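Local coordinates for mandelate racemase/muconate lactonizing enzyme family protein (Azoarcus sp., PDB 2QDE), which belongs to the mandelate racemase/muconate lactonizing enzyme family of the enolase superfamily, pairing an enolase-like N-terminal domain with a barrel domain that holds a barium ion, at residues E133-L137 and G355-P359; F161-K165 and F322-N326; I13-M17 and R30-V34. One frame throughout, in Å; residues are numbered along the deposited sequence.

Contact 1 of 3, residues E133-L137 and G355-P359; sequences ERIPL and GYLYP
The side chain of R134 runs between two tyrosines of the 355-359 segment, Y358 and Y356, and each of its atoms can be traced to one or both. CB sits over one face of the Y358 ring, 3.8 Å from its centroid, offset toward the rim: a CH-pi contact. CG turns to Y356, nearest its CD1. CD lies over the face of Y356 in a second CH-pi contact, 3.9 Å from the ring centroid, and also passes close to the hydroxyl of Y358. NE follows over the same Y356 face, and CZ completes a cation-pi stack, 3.8 Å from the centroid with guanidinium and ring planes only 9° apart. At the tip the nitrogens part. R134 NH1 gives Y358 OH a nearly straight hydrogen bond of 3.1 Å in the guanidinium plane. NH2 donates to a water that also bonds Y356 OH. CG stands between the backbone N and the carbonyl carbon (chi1 63°), and the chain, extended from there to NE, carries the guanidinium onto Y356.

Beneath the arginine, strands 135-140 and 356-358 run antiparallel. I135 and L357 form a hydrogen-bonded pair, I135 N to L357 O at 2.7 Å and L357 N to I135 O at 2.8 Å, and L137 N reaches G355 O at 3.0 Å. P136 faces Y356 in the next, non-hydrogen-bonded pair, its CB 3.6 Å from Y356 CE1. On the other face I135 CD1 packs on L357, which also meets A310 of helix 303-315, and L137 CD1 touches L357 CB.

With one face on an aromatic ring and its edge holding a hydroxyl and a water, the guanidinium is probably restrained in rotation; its charge would probably polarise both tyrosine hydroxyls.

Contact 2 of 3, residues F161-K165 and F322-N326; sequences FHFVK and FPQEN
The metal site at the mouth of the enolase-type barrel borders this contact, in which the chain leading into strand 164-167, with K165 of the strand, faces the loop 322-326 that follows helix 303-315. K165 and E325 meet at the end nearer the metal. The lysine is stretched out, with CG anti to the backbone N (chi1 170°) and every later torsion also anti, and it crosses the glutamate side chain at about a right angle. The resulting salt bridge, K165 NZ to E325 OE2 at 3.2 Å, is weak as a hydrogen bond. The ammonium has further partners, a hydrogen bond to D195 and a salt bridge to E221, both of which are barium ligands in this structure. With its side chain about 5 Å from the ion, K165 therefore belongs to the second shell.

Next along, the F163 side chain reaches across to the 322-326 loop. P323 CB approaches the edge of its ring in the ring plane, 3.9 Å from F163 CE2, and E325 CB is also near that plane, 4.1 Å from F163 CZ. The carbonyl O of Q324 comes in obliquely, 3.5 Å from F163 CZ. Q324 turns its own side chain the other way: NE2 bonds F322 O at 2.8 Å, the donor standing 66° out of the carbonyl plane, and OE1 accepts from C296 N.

Neighbouring elements enclose the contact. Strand 135-140 runs beside strand 164-167 and touches both segments, V140 meeting K165 and E325 while I135 meets Q324. Ring F193 of strand 192-195 packs on F163 with the planes at about 45°, and L313 of helix 303-315 covers Q324.

Contact 3 of 3, residues I13-M17 and R30-V34; sequences ISTPM and RIDGV
I13 pairs with G33: I13 N donates to G33 O at 3.1 Å and G33 N returns a bond to I13 O at 2.9 Å. S14, opposite D32 in a non-hydrogen-bonded pair, makes the polar contact: its OG donates to D32 OD1 at 2.7 Å, meeting the oxygen on the anti side and 29° out of the carboxylate plane. The same OG lies 3.4 Å from R30 CZ, over one face of the guanidinium, and has a second partner in T379. R30 NE bridges to that same D32 OD1 at 2.9 Å, so a serine and an arginine converge on one carboxylate oxygen.

These pairs belong to the antiparallel sheet of the enolase-like N-terminal domain, where strands 5-15 and 31-40 are neighbours; the short segments run at 147° to each other, 4.6 Å apart at closest approach.

T15 continues the ladder opposite I31, its N bonding I31 O, while I31 N bonds T15 O at 2.7 Å. A water joins T15 OG1 to I31 O. P16 follows the strand, packing on L377 of helix 371-377. M17 then bends at chi2 (-85°), bringing SD to I31 CG1 at 3.7 Å, and a second water accepts from both M17 N and R30 N.

How the contacts relate
Contacts 1 and 2 belong together in the barrel domain, whereas contact 3 lies in the N-terminal sheet. The centres of contacts 1 and 2 are 10 Å apart, and they touch directly: strands 135-140 and 164-167 are neighbours in one sheet, with L137 O probably bonded to H162 N and P136 O to Q324 N. Along the chain, contact 3 closes first; contact 1 then opens, and contact 2 is nested within its long loop. Contact 3 is about 25 and 24 Å from contacts 1 and 2, centre to centre, without touching either. Contact 2 lies beside the barium ion, contact 1 adds an antiparallel strand to the same sheet, and the sheet of contact 3 also takes in the C-terminal strand 385-387.

Contact 1 of 3, residues E133-L137 and G355-P359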
ATOM      1  N   GLU A 133       8.854  -4.624  42.782  1.00 23.49           N
ATOM      2  CA  GLU A 133       9.248  -5.603  43.793  1.00 25.22           C
ATOM      3  C   GLU A 133       8.539  -6.945  43.697  1.00 24.57           C
ATOM      4  O   GLU A 133       9.092  -7.974  44.092  1.00 26.70           O
ATOM      5  CB  GLU A 133       9.066  -4.995  45.182  1.00 27.94           C
ATOM      6  CG  GLU A 133       9.902  -3.739  45.362  1.00 33.00           C
ATOM      7  CD  GLU A 133       9.562  -2.975  46.618  1.00 37.57           C
ATOM      8  OE1 GLU A 133       8.352  -2.869  46.950  1.00 38.29           O
ATOM      9  OE2 GLU A 133      10.504  -2.464  47.264  1.00 39.91           O
ATOM     10  N   ARG A 134       7.322  -6.943  43.175  1.00 22.28           N
ATOM     11  CA  ARG A 134       6.571  -8.176  43.021  1.00 22.12           C
ATOM     12  C   ARG A 134       5.792  -8.123  41.718  1.00 21.41           C
ATOM     13  O   ARG A 134       5.463  -7.047  41.218  1.00 19.47           O
ATOM     14  CB  ARG A 134       5.637  -8.396  44.212  1.00 22.88           C
ATOM     15  CG  ARG A 134       4.571  -7.350  44.388  1.00 25.22           C
ATOM     16  CD  ARG A 134       3.761  -7.671  45.624  1.00 26.08           C
ATOM     17  NE  ARG A 134       2.619  -6.779  45.786  1.00 28.66           N
ATOM     18  CZ  ARG A 134       1.718  -6.892  46.757  1.00 29.25           C
ATOM     19  NH1 ARG A 134       1.829  -7.865  47.660  1.00 28.96           N
ATOM     20  NH2 ARG A 134       0.705  -6.044  46.819  1.00 28.65           N
ATOM     21  N   ILE A 135       5.500  -9.301  41.182  1.00 19.25           N
ATOM     22  CA  ILE A 135       4.824  -9.431  39.903  1.00 18.97           C
ATOM     23  C   ILE A 135       3.424 -10.008  40.019  1.00 18.92           C
ATOM     24  O   ILE A 135       3.253 -11.157  40.437  1.00 19.59           O
ATOM     25  CB  ILE A 135       5.653 -10.357  38.982  1.00 19.45           C
ATOM     26  CG1 ILE A 135       7.112  -9.899  38.980  1.00 18.92           C
ATOM     27  CG2 ILE A 135       5.060 -10.387  37.579  1.00 19.17           C
ATOM     28  CD1 ILE A 135       8.078 -10.955  38.481  1.00 19.61           C
ATOM     29  N   PRO A 136       2.401  -9.225  39.644  1.00 18.74           N
ATOM     30  CA  PRO A 136       1.026  -9.726  39.720  1.00 18.73           C
ATOM     31  C   PRO A 136       0.831 -10.834  38.678  1.00 20.27           C
ATOM     32  O   PRO A 136       1.243 -10.694  37.519  1.00 18.50           O
ATOM     33  CB  PRO A 136       0.189  -8.479  39.432  1.00 18.68           C
ATOM     34  CG  PRO A 136       1.084  -7.670  38.531  1.00 18.28           C
ATOM     35  CD  PRO A 136       2.432  -7.823  39.191  1.00 18.20           C
ATOM     36  N   LEU A 137       0.196 -11.928  39.093  1.00 19.71           N
ATOM     37  CA  LEU A 137      -0.015 -13.067  38.216  1.00 19.47           C
ATOM     38  C   LEU A 137      -1.463 -13.424  37.911  1.00 20.33           C
ATOM     39  O   LEU A 137      -2.387 -13.077  38.647  1.00 20.79           O
ATOM     40  CB  LEU A 137       0.651 -14.309  38.814  1.00 20.71           C
ATOM     41  CG  LEU A 137       2.154 -14.291  39.082  1.00 20.88           C
ATOM     42  CD1 LEU A 137       2.527 -15.507  39.941  1.00 21.62           C
ATOM     43  CD2 LEU A 137       2.918 -14.297  37.761  1.00 18.87           C
ATOM     44  N   GLY A 355      -1.257 -14.457  44.887  1.00 24.44           N
ATOM     45  CA  GLY A 355      -1.402 -14.155  43.473  1.00 23.63           C
ATOM     46  C   GLY A 355      -0.279 -13.284  42.934  1.00 22.67           C
ATOM     47  O   GLY A 355      -0.433 -12.633  41.898  1.00 22.36           O
ATOM     48  N   TYR A 356       0.852 -13.278  43.634  1.00 21.77           N
ATOM     49  CA  TYR A 356       2.018 -12.497  43.226  1.00 22.15           C
ATOM     50  C   TYR A 356       3.281 -13.352  43.201  1.00 22.42           C
ATOM     51  O   TYR A 356       3.397 -14.320  43.948  1.00 21.81           O
ATOM     52  CB  TYR A 356       2.253 -11.337  44.196  1.00 23.58           C
ATOM     53  CG  TYR A 356       1.348 -10.141  44.015  1.00 24.81           C
ATOM     54  CD1 TYR A 356       1.642  -9.155  43.074  1.00 25.27           C
ATOM     55  CD2 TYR A 356       0.222  -9.969  44.820  1.00 25.95           C
ATOM     56  CE1 TYR A 356       0.834  -8.008  42.942  1.00 26.90           C
ATOM     57  CE2 TYR A 356      -0.591  -8.834  44.700  1.00 27.09           C
ATOM     58  CZ  TYR A 356      -0.278  -7.860  43.759  1.00 27.37           C
ATOM     59  OH  TYR A 356      -1.081  -6.738  43.640  1.00 29.23           O
ATOM     60  N   LEU A 357       4.225 -12.979  42.343  1.00 21.72           N
ATOM     61  CA  LEU A 357       5.509 -13.665  42.237  1.00 21.49           C
ATOM     62  C   LEU A 357       6.608 -12.693  42.658  1.00 21.29           C
ATOM     63  O   LEU A 357       6.658 -11.559  42.185  1.00 20.87           O
ATOM     64  CB  LEU A 357       5.768 -14.136  40.800  1.00 21.32           C
ATOM     65  CG  LEU A 357       7.220 -14.443  40.386  1.00 22.72           C
ATOM     66  CD1 LEU A 357       7.828 -15.507  41.296  1.00 23.29           C
ATOM     67  CD2 LEU A 357       7.254 -14.910  38.931  1.00 21.29           C
ATOM     68  N   TYR A 358       7.477 -13.138  43.559  1.00 21.98           N
ATOM     69  CA  TYR A 358       8.582 -12.318  44.042  1.00 22.61           C
ATOM     70  C   TYR A 358       9.883 -12.951  43.585  1.00 23.71           C
ATOM     71  O   TYR A 358      10.101 -14.142  43.798  1.00 25.40           O
ATOM     72  CB  TYR A 358       8.606 -12.263  45.570  1.00 22.46           C
ATOM     73  CG  TYR A 358       7.395 -11.644  46.211  1.00 23.83           C
ATOM     74  CD1 TYR A 358       7.428 -10.333  46.690  1.00 24.67           C
ATOM     75  CD2 TYR A 358       6.214 -12.376  46.361  1.00 23.82           C
ATOM     76  CE1 TYR A 358       6.306  -9.766  47.311  1.00 24.92           C
ATOM     77  CE2 TYR A 358       5.097 -11.823  46.972  1.00 24.87           C
ATOM     78  CZ  TYR A 358       5.145 -10.522  47.443  1.00 25.02           C
ATOM     79  OH  TYR A 358       4.020  -9.990  48.030  1.00 26.41           O
ATOM     80  N   PRO A 359      10.773 -12.166  42.966  1.00 23.22           N
ATOM     81  CA  PRO A 359      12.043 -12.736  42.511  1.00 23.11           C
ATOM     82  C   PRO A 359      12.984 -12.980  43.696  1.00 23.00           C
ATOM     83  O   PRO A 359      13.026 -12.180  44.631  1.00 21.05           O
ATOM     84  CB  PRO A 359      12.579 -11.660  41.578  1.00 23.83           C
ATOM     85  CG  PRO A 359      12.126 -10.403  42.255  1.00 23.16           C
ATOM     86  CD  PRO A 359      10.689 -10.732  42.628  1.00 23.59           C
TER
HETATM   87  O   HOH W   1       0.152  -4.042  44.965  1.00 40.55           O

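Contact 2 of 3, residues F161-K165 and F322-N326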
ATOM      1  N   PHE A 161      -5.140 -14.197  42.461  1.00 23.83           N
ATOM      2  CA  PHE A 161      -4.732 -14.041  41.074  1.00 23.71           C
ATOM      3  C   PHE A 161      -5.559 -12.998  40.321  1.00 23.52           C
ATOM      4  O   PHE A 161      -6.744 -12.808  40.592  1.00 23.05           O
ATOM      5  CB  PHE A 161      -4.735 -15.396  40.387  1.00 22.60           C
ATOM      6  CG  PHE A 161      -3.662 -16.311  40.908  1.00 23.20           C
ATOM      7  CD1 PHE A 161      -3.884 -17.100  42.034  1.00 22.93           C
ATOM      8  CD2 PHE A 161      -2.399 -16.325  40.314  1.00 22.59           C
ATOM      9  CE1 PHE A 161      -2.857 -17.890  42.570  1.00 22.87           C
ATOM     10  CE2 PHE A 161      -1.365 -17.108  40.838  1.00 22.85           C
ATOM     11  CZ  PHE A 161      -1.599 -17.895  41.973  1.00 23.29           C
ATOM     12  N   HIS A 162      -4.902 -12.332  39.373  1.00 24.17           N
ATOM     13  CA  HIS A 162      -5.467 -11.227  38.602  1.00 22.38           C
ATOM     14  C   HIS A 162      -6.253 -11.518  37.332  1.00 22.19           C
ATOM     15  O   HIS A 162      -6.956 -10.646  36.827  1.00 21.44           O
ATOM     16  CB  HIS A 162      -4.332 -10.249  38.328  1.00 23.22           C
ATOM     17  CG  HIS A 162      -3.578  -9.881  39.566  1.00 24.54           C
ATOM     18  ND1 HIS A 162      -3.875  -8.763  40.315  1.00 25.53           N
ATOM     19  CD2 HIS A 162      -2.603 -10.535  40.240  1.00 24.46           C
ATOM     20  CE1 HIS A 162      -3.116  -8.745  41.397  1.00 25.43           C
ATOM     21  NE2 HIS A 162      -2.337  -9.811  41.376  1.00 25.50           N
ATOM     22  N   PHE A 163      -6.116 -12.719  36.791  1.00 20.13           N
ATOM     23  CA  PHE A 163      -6.901 -13.083  35.624  1.00 20.86           C
ATOM     24  C   PHE A 163      -7.020 -14.587  35.548  1.00 19.84           C
ATOM     25  O   PHE A 163      -6.332 -15.304  36.273  1.00 21.02           O
ATOM     26  CB  PHE A 163      -6.320 -12.484  34.324  1.00 19.84           C
ATOM     27  CG  PHE A 163      -4.966 -13.007  33.935  1.00 20.08           C
ATOM     28  CD1 PHE A 163      -4.819 -14.281  33.396  1.00 20.38           C
ATOM     29  CD2 PHE A 163      -3.843 -12.188  34.041  1.00 20.61           C
ATOM     30  CE1 PHE A 163      -3.571 -14.729  32.960  1.00 22.05           C
ATOM     31  CE2 PHE A 163      -2.596 -12.623  33.608  1.00 21.47           C
ATOM     32  CZ  PHE A 163      -2.458 -13.893  33.067  1.00 21.68           C
ATOM     33  N   VAL A 164      -7.915 -15.061  34.692  1.00 20.28           N
ATOM     34  CA  VAL A 164      -8.135 -16.487  34.526  1.00 21.15           C
ATOM     35  C   VAL A 164      -8.114 -16.833  33.042  1.00 21.98           C
ATOM     36  O   VAL A 164      -8.899 -16.297  32.265  1.00 22.24           O
ATOM     37  CB  VAL A 164      -9.496 -16.895  35.134  1.00 21.93           C
ATOM     38  CG1 VAL A 164      -9.820 -18.334  34.776  1.00 22.75           C
ATOM     39  CG2 VAL A 164      -9.458 -16.718  36.649  1.00 22.61           C
ATOM     40  N   LYS A 165      -7.221 -17.739  32.662  1.00 20.53           N
ATOM     41  CA  LYS A 165      -7.079 -18.159  31.273  1.00 21.69           C
ATOM     42  C   LYS A 165      -7.534 -19.611  31.083  1.00 22.04           C
ATOM     43  O   LYS A 165      -7.185 -20.473  31.887  1.00 21.25           O
ATOM     44  CB  LYS A 165      -5.613 -18.007  30.857  1.00 20.70           C
ATOM     45  CG  LYS A 165      -5.257 -18.625  29.516  1.00 22.51           C
ATOM     46  CD  LYS A 165      -3.795 -18.355  29.183  1.00 21.97           C
ATOM     47  CE  LYS A 165      -3.294 -19.263  28.089  1.00 22.67           C
ATOM     48  NZ  LYS A 165      -1.900 -18.935  27.714  1.00 21.90           N
ATOM     49  N   PHE A 322       2.297  -5.038  33.057  1.00 17.97           N
ATOM     50  CA  PHE A 322       1.185  -5.973  32.907  1.00 18.47           C
ATOM     51  C   PHE A 322       1.217  -7.218  33.784  1.00 18.82           C
ATOM     52  O   PHE A 322       2.280  -7.660  34.199  1.00 18.33           O
ATOM     53  CB  PHE A 322       1.131  -6.407  31.445  1.00 18.03           C
ATOM     54  CG  PHE A 322       1.449  -5.298  30.483  1.00 17.61           C
ATOM     55  CD1 PHE A 322       0.522  -4.283  30.242  1.00 16.94           C
ATOM     56  CD2 PHE A 322       2.693  -5.245  29.848  1.00 17.01           C
ATOM     57  CE1 PHE A 322       0.830  -3.227  29.378  1.00 18.25           C
ATOM     58  CE2 PHE A 322       3.014  -4.199  28.984  1.00 18.85           C
ATOM     59  CZ  PHE A 322       2.078  -3.185  28.749  1.00 17.30           C
ATOM     60  N   PRO A 323       0.034  -7.796  34.076  1.00 19.41           N
ATOM     61  CA  PRO A 323      -0.007  -9.007  34.903  1.00 19.46           C
ATOM     62  C   PRO A 323       0.644 -10.123  34.091  1.00 19.68           C
ATOM     63  O   PRO A 323       0.545 -10.144  32.864  1.00 18.85           O
ATOM     64  CB  PRO A 323      -1.500  -9.219  35.148  1.00 19.65           C
ATOM     65  CG  PRO A 323      -2.149  -8.577  33.931  1.00 22.58           C
ATOM     66  CD  PRO A 323      -1.328  -7.321  33.766  1.00 19.64           C
ATOM     67  N   GLN A 324       1.313 -11.041  34.774  1.00 18.28           N
ATOM     68  CA  GLN A 324       2.026 -12.104  34.092  1.00 18.71           C
ATOM     69  C   GLN A 324       1.472 -13.516  34.279  1.00 20.02           C
ATOM     70  O   GLN A 324       0.451 -13.718  34.941  1.00 20.35           O
ATOM     71  CB  GLN A 324       3.494 -12.032  34.502  1.00 17.20           C
ATOM     72  CG  GLN A 324       4.107 -10.663  34.227  1.00 16.00           C
ATOM     73  CD  GLN A 324       4.158 -10.359  32.745  1.00 15.71           C
ATOM     74  OE1 GLN A 324       4.694 -11.142  31.971  1.00 17.55           O
ATOM     75  NE2 GLN A 324       3.599  -9.224  32.342  1.00 18.71           N
ATOM     76  N   GLU A 325       2.166 -14.492  33.705  1.00 20.65           N
ATOM     77  CA  GLU A 325       1.704 -15.870  33.767  1.00 23.19           C
ATOM     78  C   GLU A 325       2.836 -16.887  33.921  1.00 23.00           C
ATOM     79  O   GLU A 325       2.738 -18.017  33.441  1.00 24.44           O
ATOM     80  CB  GLU A 325       0.917 -16.169  32.495  1.00 25.45           C
ATOM     81  CG  GLU A 325      -0.014 -17.340  32.599  1.00 30.92           C
ATOM     82  CD  GLU A 325      -0.252 -17.990  31.257  1.00 35.68           C
ATOM     83  OE1 GLU A 325       0.710 -18.580  30.706  1.00 36.51           O
ATOM     84  OE2 GLU A 325      -1.395 -17.909  30.750  1.00 37.72           O
ATOM     85  N   ASN A 326       3.907 -16.488  34.594  1.00 22.81           N
ATOM     86  CA  ASN A 326       5.055 -17.360  34.802  1.00 21.65           C
ATOM     87  C   ASN A 326       4.869 -18.130  36.117  1.00 20.22           C
ATOM     88  O   ASN A 326       5.383 -17.721  37.150  1.00 21.15           O
ATOM     89  CB  ASN A 326       6.321 -16.495  34.837  1.00 21.02           C
ATOM     90  CG  ASN A 326       7.581 -17.290  35.129  1.00 20.44           C
ATOM     91  OD1 ASN A 326       7.870 -18.292  34.475  1.00 19.62           O
ATOM     92  ND2 ASN A 326       8.351 -16.827  36.110  1.00 21.45           N
TER

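Contact 3 of 3, residues I13-M17 and R30-V34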
ATOM      1  N   ILE A  13      15.942 -34.592  32.527  1.00 19.26           N
ATOM      2  CA  ILE A  13      15.073 -34.938  33.643  1.00 20.42           C
ATOM      3  C   ILE A  13      13.606 -35.094  33.254  1.00 20.00           C
ATOM      4  O   ILE A  13      13.137 -34.543  32.251  1.00 19.24           O
ATOM      5  CB  ILE A  13      15.156 -33.891  34.792  1.00 21.66           C
ATOM      6  CG1 ILE A  13      14.806 -32.501  34.266  1.00 21.29           C
ATOM      7  CG2 ILE A  13      16.552 -33.891  35.409  1.00 20.20           C
ATOM      8  CD1 ILE A  13      14.570 -31.470  35.382  1.00 21.51           C
ATOM      9  N   SER A  14      12.891 -35.871  34.054  1.00 19.27           N
ATOM     10  CA  SER A  14      11.471 -36.097  33.840  1.00 20.38           C
ATOM     11  C   SER A  14      10.798 -35.840  35.185  1.00 20.95           C
ATOM     12  O   SER A  14      11.036 -36.561  36.150  1.00 19.40           O
ATOM     13  CB  SER A  14      11.217 -37.536  33.380  1.00 19.26           C
ATOM     14  OG  SER A  14      11.754 -37.767  32.087  1.00 19.96           O
ATOM     15  N   THR A  15       9.962 -34.808  35.243  1.00 21.22           N
ATOM     16  CA  THR A  15       9.283 -34.446  36.482  1.00 20.72           C
ATOM     17  C   THR A  15       7.798 -34.806  36.512  1.00 22.96           C
ATOM     18  O   THR A  15       7.017 -34.346  35.685  1.00 22.62           O
ATOM     19  CB  THR A  15       9.427 -32.939  36.751  1.00 20.51           C
ATOM     20  OG1 THR A  15      10.807 -32.581  36.683  1.00 21.26           O
ATOM     21  CG2 THR A  15       8.886 -32.584  38.127  1.00 20.81           C
ATOM     22  N   PRO A  16       7.395 -35.650  37.477  1.00 24.37           N
ATOM     23  CA  PRO A  16       5.993 -36.056  37.597  1.00 25.36           C
ATOM     24  C   PRO A  16       5.121 -34.888  38.068  1.00 27.12           C
ATOM     25  O   PRO A  16       5.574 -34.031  38.826  1.00 25.56           O
ATOM     26  CB  PRO A  16       6.038 -37.174  38.641  1.00 26.04           C
ATOM     27  CG  PRO A  16       7.458 -37.687  38.563  1.00 26.05           C
ATOM     28  CD  PRO A  16       8.246 -36.423  38.400  1.00 24.60           C
ATOM     29  N   MET A  17       3.871 -34.873  37.620  1.00 29.39           N
ATOM     30  CA  MET A  17       2.918 -33.833  37.993  1.00 31.13           C
ATOM     31  C   MET A  17       2.089 -34.241  39.214  1.00 32.84           C
ATOM     32  O   MET A  17       1.878 -35.437  39.464  1.00 32.66           O
ATOM     33  CB  MET A  17       1.974 -33.561  36.818  1.00 31.77           C
ATOM     34  CG  MET A  17       2.673 -33.099  35.553  1.00 32.87           C
ATOM     35  SD  MET A  17       2.983 -31.325  35.526  1.00 34.38           S
ATOM     36  CE  MET A  17       1.670 -30.785  34.478  1.00 34.11           C
ATOM     37  N   ARG A  30       4.083 -36.627  32.942  1.00 31.80           N
ATOM     38  CA  ARG A  30       5.389 -36.142  33.378  1.00 30.87           C
ATOM     39  C   ARG A  30       5.959 -35.092  32.424  1.00 30.28           C
ATOM     40  O   ARG A  30       5.700 -35.108  31.220  1.00 30.71           O
ATOM     41  CB  ARG A  30       6.376 -37.310  33.501  1.00 31.63           C
ATOM     42  CG  ARG A  30       6.832 -37.887  32.174  1.00 32.92           C
ATOM     43  CD  ARG A  30       7.875 -38.986  32.375  1.00 33.80           C
ATOM     44  NE  ARG A  30       8.606 -39.276  31.138  1.00 32.23           N
ATOM     45  CZ  ARG A  30       9.574 -40.182  31.036  1.00 32.75           C
ATOM     46  NH1 ARG A  30       9.934 -40.897  32.098  1.00 32.31           N
ATOM     47  NH2 ARG A  30      10.190 -40.372  29.875  1.00 32.47           N
ATOM     48  N   ILE A  31       6.744 -34.180  32.981  1.00 28.19           N
ATOM     49  CA  ILE A  31       7.367 -33.113  32.213  1.00 25.54           C
ATOM     50  C   ILE A  31       8.792 -33.506  31.827  1.00 24.97           C
ATOM     51  O   ILE A  31       9.648 -33.667  32.702  1.00 23.72           O
ATOM     52  CB  ILE A  31       7.430 -31.817  33.043  1.00 25.46           C
ATOM     53  CG1 ILE A  31       6.018 -31.355  33.406  1.00 27.38           C
ATOM     54  CG2 ILE A  31       8.184 -30.750  32.278  1.00 27.17           C
ATOM     55  CD1 ILE A  31       5.100 -31.149  32.208  1.00 28.66           C
ATOM     56  N   ASP A  32       9.047 -33.661  30.528  1.00 22.30           N
ATOM     57  CA  ASP A  32      10.382 -34.018  30.056  1.00 21.43           C
ATOM     58  C   ASP A  32      11.154 -32.761  29.659  1.00 22.35           C
ATOM     59  O   ASP A  32      10.756 -32.027  28.744  1.00 21.87           O
ATOM     60  CB  ASP A  32      10.310 -34.977  28.866  1.00 22.34           C
ATOM     61  CG  ASP A  32       9.677 -36.317  29.227  1.00 23.54           C
ATOM     62  OD1 ASP A  32       9.908 -36.806  30.357  1.00 23.12           O
ATOM     63  OD2 ASP A  32       8.960 -36.886  28.378  1.00 25.57           O
ATOM     64  N   GLY A  33      12.262 -32.518  30.348  1.00 21.11           N
ATOM     65  CA  GLY A  33      13.049 -31.340  30.060  1.00 19.75           C
ATOM     66  C   GLY A  33      14.533 -31.568  30.205  1.00 20.90           C
ATOM     67  O   GLY A  33      15.003 -32.702  30.221  1.00 20.69           O
ATOM     68  N   VAL A  34      15.280 -30.482  30.335  1.00 19.14           N
ATOM     69  CA  VAL A  34      16.716 -30.579  30.458  1.00 19.21           C
ATOM     70  C   VAL A  34      17.270 -29.521  31.403  1.00 19.44           C
ATOM     71  O   VAL A  34      16.732 -28.419  31.489  1.00 17.98           O
ATOM     72  CB  VAL A  34      17.356 -30.433  29.051  1.00 21.89           C
ATOM     73  CG1 VAL A  34      18.566 -29.535  29.098  1.00 22.92           C
ATOM     74  CG2 VAL A  34      17.723 -31.800  28.509  1.00 20.84           C
TER
HETATM   75  O   HOH W   2      11.350 -31.783  33.909  1.00 19.30           O
HETATM   76  O   HOH W   3       3.243 -36.885  35.403  1.00 30.62           O